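Local coordinates for protein probable thiosulfate sulfurtransferase (Thermus thermophilus, PDB 2EG4) that probably works as a thiosulfate sulfurtransferase of the rhodanese family, with two rhodanese-like domains, and binds a zinc ion, at residues A[67-72]-A[94-99]. Sequence-based numbering, arbitrary orientation.
Sequences YDEGLT and EGWEPY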
loop_
_atom_site.group_PDB
_atom_site.type_symbol
_atom_site.label_atom_id
_atom_site.label_comp_id
_atom_site.label_asym_id
_atom_site.label_seq_id
_atom_site.Cartn_x
_atom_site.Cartn_y
_atom_site.Cartn_z
ATOM N N TYR A 67 -4.942 11.388 3.121
ATOM C CA TYR A 67 -3.878 12.302 3.501
ATOM C C TYR A 67 -3.176 11.891 4.799
ATOM O O TYR A 67 -3.752 11.219 5.651
ATOM C CB TYR A 67 -4.422 13.747 3.615
ATOM C CG TYR A 67 -5.377 13.992 4.771
ATOM C CD1 TYR A 67 -4.903 14.349 6.042
ATOM C CD2 TYR A 67 -6.759 13.877 4.592
ATOM C CE1 TYR A 67 -5.788 14.583 7.107
ATOM C CE2 TYR A 67 -7.657 14.120 5.648
ATOM C CZ TYR A 67 -7.162 14.468 6.901
ATOM O OH TYR A 67 -8.041 14.709 7.937
ATOM N N ASP A 68 -1.917 12.295 4.921
ATOM C CA ASP A 68 -1.092 11.999 6.086
ATOM C C ASP A 68 0.028 13.045 6.034
ATOM O O ASP A 68 0.128 13.833 5.080
ATOM C CB ASP A 68 -0.533 10.569 5.990
ATOM C CG ASP A 68 -0.103 10.001 7.336
ATOM O OD1 ASP A 68 0.258 10.772 8.255
ATOM O OD2 ASP A 68 -0.112 8.753 7.454
ATOM N N GLU A 69 0.833 13.089 7.079
ATOM C CA GLU A 69 1.923 14.047 7.145
ATOM C C GLU A 69 3.122 13.414 6.442
ATOM O O GLU A 69 3.911 12.677 7.049
ATOM C CB GLU A 69 2.220 14.362 8.607
ATOM C CG GLU A 69 3.271 15.473 8.801
ATOM C CD GLU A 69 2.944 16.686 7.955
ATOM O OE1 GLU A 69 1.790 17.163 8.024
ATOM O OE2 GLU A 69 3.831 17.161 7.207
ATOM N N GLY A 70 3.225 13.704 5.155
ATOM C CA GLY A 70 4.297 13.139 4.353
ATOM C C GLY A 70 3.862 11.839 3.704
ATOM O O GLY A 70 2.769 11.314 3.972
ATOM N N LEU A 71 4.730 11.301 2.850
ATOM C CA LEU A 71 4.435 10.060 2.139
ATOM C C LEU A 71 4.794 8.875 3.025
ATOM O O LEU A 71 5.821 8.226 2.835
ATOM C CB LEU A 71 5.248 10.011 0.845
ATOM C CG LEU A 71 4.904 8.887 -0.137
ATOM C CD1 LEU A 71 3.540 9.076 -0.777
ATOM C CD2 LEU A 71 5.997 8.882 -1.227
ATOM N N THR A 72 3.908 8.574 3.966
ATOM C CA THR A 72 4.127 7.513 4.935
ATOM C C THR A 72 3.743 6.121 4.441
ATOM O O THR A 72 2.954 5.967 3.498
ATOM C CB THR A 72 3.334 7.805 6.201
ATOM O OG1 THR A 72 1.944 7.681 5.889
ATOM C CG2 THR A 72 3.595 9.231 6.690
ATOM N N GLU A 94 0.960 16.906 1.733
ATOM C CA GLU A 94 1.320 18.215 2.272
ATOM C C GLU A 94 0.341 19.235 1.733
ATOM O O GLU A 94 -0.061 19.145 0.575
ATOM C CB GLU A 94 2.753 18.566 1.845
ATOM C CG GLU A 94 2.906 19.669 0.815
ATOM C CD GLU A 94 2.664 21.051 1.400
ATOM O OE1 GLU A 94 3.129 21.310 2.534
ATOM O OE2 GLU A 94 2.020 21.885 0.726
ATOM N N GLY A 95 -0.050 20.198 2.567
ATOM C CA GLY A 95 -0.964 21.233 2.106
ATOM C C GLY A 95 -2.357 21.173 2.701
ATOM O O GLY A 95 -3.140 22.123 2.582
ATOM N N TRP A 96 -2.669 20.058 3.356
ATOM C CA TRP A 96 -3.969 19.861 3.981
ATOM C C TRP A 96 -4.021 20.369 5.439
ATOM O O TRP A 96 -5.104 20.563 5.989
ATOM C CB TRP A 96 -4.320 18.344 4.001
ATOM C CG TRP A 96 -3.232 17.479 4.615
ATOM C CD1 TRP A 96 -2.229 16.829 3.955
ATOM C CD2 TRP A 96 -3.024 17.220 6.010
ATOM N NE1 TRP A 96 -1.406 16.185 4.846
ATOM C CE2 TRP A 96 -1.872 16.413 6.118
ATOM C CE3 TRP A 96 -3.702 17.596 7.180
ATOM C CZ2 TRP A 96 -1.381 15.980 7.342
ATOM C CZ3 TRP A 96 -3.218 17.160 8.404
ATOM C CH2 TRP A 96 -2.066 16.361 8.477
ATOM N N GLU A 97 -2.850 20.563 6.041
ATOM C CA GLU A 97 -2.731 20.924 7.448
ATOM C C GLU A 97 -3.509 22.148 7.903
ATOM O O GLU A 97 -4.041 22.154 9.016
ATOM C CB GLU A 97 -1.248 21.038 7.835
ATOM C CG GLU A 97 -0.461 19.709 7.645
ATOM C CD GLU A 97 0.227 19.560 6.274
ATOM O OE1 GLU A 97 -0.141 20.254 5.307
ATOM O OE2 GLU A 97 1.143 18.719 6.168
ATOM N N PRO A 98 -3.602 23.186 7.059
ATOM C CA PRO A 98 -4.358 24.379 7.479
ATOM C C PRO A 98 -5.848 24.088 7.669
ATOM O O PRO A 98 -6.565 24.840 8.357
ATOM C CB PRO A 98 -4.151 25.348 6.313
ATOM C CG PRO A 98 -2.776 24.982 5.815
ATOM C CD PRO A 98 -2.836 23.454 5.831
ATOM N N TYR A 99 -6.310 23.003 7.049
ATOM C CA TYR A 99 -7.727 22.628 7.067
ATOM C C TYR A 99 -8.105 21.544 8.065
ATOM O O TYR A 99 -9.260 21.118 8.098
ATOM C CB TYR A 99 -8.138 22.185 5.661
ATOM C CG TYR A 99 -7.772 23.204 4.605
ATOM C CD1 TYR A 99 -8.528 24.366 4.445
ATOM C CD2 TYR A 99 -6.613 23.063 3.851
ATOM C CE1 TYR A 99 -8.125 25.364 3.569
ATOM C CE2 TYR A 99 -6.201 24.054 2.971
ATOM C CZ TYR A 99 -6.964 25.206 2.844
ATOM O OH TYR A 99 -6.529 26.217 2.018
HETATM O O HOH W 1 4.347 19.904 5.383
#
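Asp68 OD2 is gripped by three groups, Thr72 OG1 at 2.8 Å, Thr12 OG1 and, in a salt bridge, Arg74 NE, while the carbonyl O of Asp68 takes the indole N-H of Trp96. NE1 lies 2.8 Å from that oxygen, a bent bond (136° at the hydrogen) whose donor stands above the carbonyl plane. In this rhodanese-like domain the bond joins the loops that leave the C-terminal ends of two neighbouring parallel strands, 64-67 and 89-92. Beside it, Tyr67 lies over one face of the indole. Its CB sits over the five-membered ring in a CH-pi contact, 4.0 Å from the centroid, and CD1 comes within 3.4 Å of Trp96 CD2; the two ring planes meet obliquely, at 41°. With chi1 at 53°, Trp96 CG sits between its backbone N and carbonyl carbon, which lays the indole face against Tyr67. Tyr67 OH bonds to Leu23 N, anchoring the phenol's far end. Losing the indole to an alanine here is likely to leave Asp68 O without this donor and open a gap beside the Tyr67 ring. On the opposite indole face lies Glu97 CG. The Glu97 chain bends at chi2, bringing OE2 to 2.5 Å from Glu69 OE1, while Glu97 OE1 accepts the Gly95 N-H (N to OE1 2.7 Å) through its syn lone pair.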